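Local atomic coordinates of peroxisomal catalase A (Saccharomyces cerevisiae, PDB entry 1A4E), a protein that uses heme to break down hydrogen peroxide, probably that made by peroxisomal oxidases, into water and oxygen, and so probably protects the cell from its toxicity. Residues Leu449-Glu458 with Leu479-Ala487. Residues are numbered along the deposited sequence; the frame is centred on the assembly and turned at random.
Sequences LAYNIGIHVE and LSEAIKKVA
Val486 enters helix 449-457 as a knob into the hole formed by Ala450, Tyr451, Gly454 and Ile455. With no side chain at Gly454, the valine can lie directly against the glycine backbone, Val486 CB 3.8 Å from Gly454 CA. Small residues therefore suit this crossing, where the axes approach to 7.4 Å at -46°. Ala450 CB meets Ala482 CB at 3.6 Å, and Ala487 CA makes a CA-H...O contact of 3.5 Å with Gly454 O. No hydrogen bond joins the helices; the side chains meeting here are apolar, and backbone carbonyls line the closest part.

On the buried side, CG1 beside the backbone N (chi1 -69°) and CG2 anti to it bring both branches of Ile483 to Ile453: Ile483 CD1 reaches Ile453 CD1 at 3.7 Å, and the CG2 atoms also pack together. An alanine at Ile483 would probably leave Ile453 CD1 and CG2 without their partners and open a gap between the helices. The other flank is nearer solvent. Val486 CG1 still touches Tyr451 CD1 at 3.7 Å, but the exposed Glu458 is held more loosely, laying its aliphatic CB and CG against Ala487 O while its carboxylate leads away.

Both helices belong to the C-terminal helical region of the catalase. Helix 462-473 packs against Ile453 and Ile483 through Phe472, helix 430-440 places Tyr436 against Leu449 and Leu479, and helix 230-239 meets Tyr451 and Ile455 through Ile230.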
loop_
_atom_site.group_PDB
_atom_site.type_symbol
_atom_site.label_atom_id
_atom_site.label_comp_id
_atom_site.label_asym_id
_atom_site.label_seq_id
_atom_site.Cartn_x
_atom_site.Cartn_y
_atom_site.Cartn_z
ATOM N N LEU B 449 33.114 -12.408 29.115
ATOM C CA LEU B 449 33.227 -11.541 27.942
ATOM C C LEU B 449 34.045 -12.205 26.837
ATOM O O LEU B 449 33.613 -12.260 25.685
ATOM C CB LEU B 449 33.894 -10.207 28.309
ATOM C CG LEU B 449 34.168 -9.202 27.177
ATOM C CD1 LEU B 449 32.865 -8.644 26.643
ATOM C CD2 LEU B 449 34.994 -8.051 27.694
ATOM N N ALA B 450 35.204 -12.761 27.222
ATOM C CA ALA B 450 36.099 -13.425 26.293
ATOM C C ALA B 450 35.504 -14.671 25.669
ATOM O O ALA B 450 35.729 -14.935 24.490
ATOM C CB ALA B 450 37.372 -13.816 27.006
ATOM N N TYR B 451 34.729 -15.416 26.463
ATOM C CA TYR B 451 34.053 -16.614 25.998
ATOM C C TYR B 451 32.918 -16.269 25.033
ATOM O O TYR B 451 32.798 -16.904 23.985
ATOM C CB TYR B 451 33.518 -17.381 27.209
ATOM C CG TYR B 451 32.704 -18.617 26.846
ATOM C CD1 TYR B 451 33.331 -19.799 26.429
ATOM C CD2 TYR B 451 31.309 -18.549 26.911
ATOM C CE1 TYR B 451 32.558 -20.908 26.081
ATOM C CE2 TYR B 451 30.536 -19.653 26.559
ATOM C CZ TYR B 451 31.166 -20.823 26.153
ATOM O OH TYR B 451 30.386 -21.906 25.813
ATOM N N ASN B 452 32.102 -15.258 25.383
ATOM C CA ASN B 452 30.972 -14.808 24.572
ATOM C C ASN B 452 31.426 -14.298 23.216
ATOM O O ASN B 452 30.767 -14.556 22.211
ATOM C CB ASN B 452 30.203 -13.692 25.290
ATOM C CG ASN B 452 29.506 -14.143 26.571
ATOM O OD1 ASN B 452 29.303 -15.332 26.813
ATOM N ND2 ASN B 452 29.133 -13.226 27.460
ATOM N N ILE B 453 32.574 -13.611 23.163
ATOM C CA ILE B 453 33.107 -13.156 21.891
ATOM C C ILE B 453 33.709 -14.351 21.163
ATOM O O ILE B 453 33.466 -14.534 19.977
ATOM C CB ILE B 453 34.188 -12.075 22.106
ATOM C CG1 ILE B 453 33.634 -10.915 22.905
ATOM C CG2 ILE B 453 34.637 -11.534 20.753
ATOM C CD1 ILE B 453 34.677 -9.896 23.397
ATOM N N GLY B 454 34.440 -15.205 21.888
ATOM C CA GLY B 454 35.148 -16.339 21.316
ATOM C C GLY B 454 34.267 -17.339 20.590
ATOM O O GLY B 454 34.610 -17.736 19.479
ATOM N N ILE B 455 33.124 -17.727 21.180
ATOM C CA ILE B 455 32.221 -18.680 20.543
ATOM C C ILE B 455 31.486 -18.106 19.329
ATOM O O ILE B 455 30.988 -18.860 18.493
ATOM C CB ILE B 455 31.164 -19.217 21.543
ATOM C CG1 ILE B 455 30.244 -18.133 22.086
ATOM C CG2 ILE B 455 31.942 -19.932 22.633
ATOM C CD1 ILE B 455 29.099 -18.685 22.954
ATOM N N HIS B 456 31.433 -16.771 19.219
ATOM C CA HIS B 456 30.811 -16.092 18.092
ATOM C C HIS B 456 31.814 -15.909 16.950
ATOM O O HIS B 456 31.497 -16.191 15.794
ATOM C CB HIS B 456 30.278 -14.752 18.601
ATOM C CG HIS B 456 29.445 -13.991 17.589
ATOM N ND1 HIS B 456 29.867 -13.336 16.520
ATOM C CD2 HIS B 456 28.076 -13.882 17.632
ATOM C CE1 HIS B 456 28.823 -12.837 15.911
ATOM N NE2 HIS B 456 27.753 -13.173 16.587
ATOM N N VAL B 457 33.038 -15.463 17.275
ATOM C CA VAL B 457 34.123 -15.225 16.319
ATOM C C VAL B 457 34.610 -16.522 15.685
ATOM O O VAL B 457 35.074 -16.514 14.546
ATOM C CB VAL B 457 35.310 -14.516 17.028
ATOM C CG1 VAL B 457 36.476 -14.235 16.104
ATOM C CG2 VAL B 457 34.846 -13.150 17.459
ATOM N N GLU B 458 34.490 -17.634 16.418
ATOM C CA GLU B 458 34.868 -18.960 15.960
ATOM C C GLU B 458 34.296 -19.310 14.585
ATOM O O GLU B 458 34.967 -19.911 13.743
ATOM C CB GLU B 458 34.404 -19.917 17.058
ATOM C CG GLU B 458 34.551 -21.417 16.873
ATOM C CD GLU B 458 33.414 -22.045 16.080
ATOM O OE1 GLU B 458 32.296 -22.107 16.599
ATOM O OE2 GLU B 458 33.652 -22.447 14.942
ATOM N N LEU B 479 42.876 -9.754 26.932
ATOM C CA LEU B 479 41.510 -9.969 26.467
ATOM C C LEU B 479 41.581 -10.634 25.097
ATOM O O LEU B 479 40.902 -11.627 24.846
ATOM C CB LEU B 479 40.776 -8.640 26.319
ATOM C CG LEU B 479 39.267 -8.447 26.435
ATOM C CD1 LEU B 479 38.944 -7.302 25.501
ATOM C CD2 LEU B 479 38.444 -9.667 26.056
ATOM N N SER B 480 42.423 -10.086 24.218
ATOM C CA SER B 480 42.605 -10.620 22.880
ATOM C C SER B 480 43.091 -12.067 22.868
ATOM O O SER B 480 42.636 -12.872 22.052
ATOM C CB SER B 480 43.583 -9.728 22.154
ATOM O OG SER B 480 43.843 -10.217 20.851
ATOM N N GLU B 481 44.003 -12.391 23.800
ATOM C CA GLU B 481 44.544 -13.736 23.952
ATOM C C GLU B 481 43.477 -14.724 24.395
ATOM O O GLU B 481 43.436 -15.850 23.907
ATOM C CB GLU B 481 45.671 -13.774 24.994
ATOM C CG GLU B 481 47.001 -13.089 24.657
ATOM C CD GLU B 481 47.719 -13.608 23.414
ATOM O OE1 GLU B 481 47.764 -14.821 23.184
ATOM O OE2 GLU B 481 48.244 -12.779 22.673
ATOM N N ALA B 482 42.616 -14.299 25.326
ATOM C CA ALA B 482 41.531 -15.126 25.825
ATOM C C ALA B 482 40.451 -15.390 24.776
ATOM O O ALA B 482 39.877 -16.479 24.754
ATOM C CB ALA B 482 40.903 -14.447 27.031
ATOM N N ILE B 483 40.183 -14.421 23.886
ATOM C CA ILE B 483 39.213 -14.579 22.803
ATOM C C ILE B 483 39.748 -15.580 21.799
ATOM O O ILE B 483 39.001 -16.447 21.348
ATOM C CB ILE B 483 38.951 -13.217 22.094
ATOM C CG1 ILE B 483 38.203 -12.303 23.052
ATOM C CG2 ILE B 483 38.138 -13.404 20.809
ATOM C CD1 ILE B 483 38.208 -10.840 22.583
ATOM N N LYS B 484 41.040 -15.455 21.466
ATOM C CA LYS B 484 41.708 -16.349 20.529
ATOM C C LYS B 484 41.719 -17.799 21.020
ATOM O O LYS B 484 41.541 -18.738 20.242
ATOM C CB LYS B 484 43.136 -15.845 20.312
ATOM C CG LYS B 484 43.913 -16.597 19.227
ATOM C CD LYS B 484 45.412 -16.322 19.280
ATOM C CE LYS B 484 45.971 -16.719 20.651
ATOM N NZ LYS B 484 47.415 -16.616 20.683
ATOM N N LYS B 485 41.882 -17.968 22.338
ATOM C CA LYS B 485 41.884 -19.267 22.989
ATOM C C LYS B 485 40.517 -19.949 22.945
ATOM O O LYS B 485 40.442 -21.173 22.808
ATOM C CB LYS B 485 42.357 -19.047 24.422
ATOM C CG LYS B 485 42.412 -20.264 25.328
ATOM C CD LYS B 485 42.969 -19.800 26.660
ATOM C CE LYS B 485 42.791 -20.861 27.729
ATOM N NZ LYS B 485 43.366 -20.379 28.971
ATOM N N VAL B 486 39.420 -19.182 23.046
ATOM C CA VAL B 486 38.086 -19.762 22.977
ATOM C C VAL B 486 37.733 -20.061 21.524
ATOM O O VAL B 486 37.241 -21.146 21.226
ATOM C CB VAL B 486 37.043 -18.792 23.596
ATOM C CG1 VAL B 486 35.654 -19.417 23.559
ATOM C CG2 VAL B 486 37.372 -18.535 25.060
ATOM N N ALA B 487 38.030 -19.139 20.598
ATOM C CA ALA B 487 37.740 -19.317 19.180
ATOM C C ALA B 487 38.425 -20.525 18.549
ATOM O O ALA B 487 37.995 -21.016 17.505
ATOM C CB ALA B 487 38.163 -18.081 18.405
#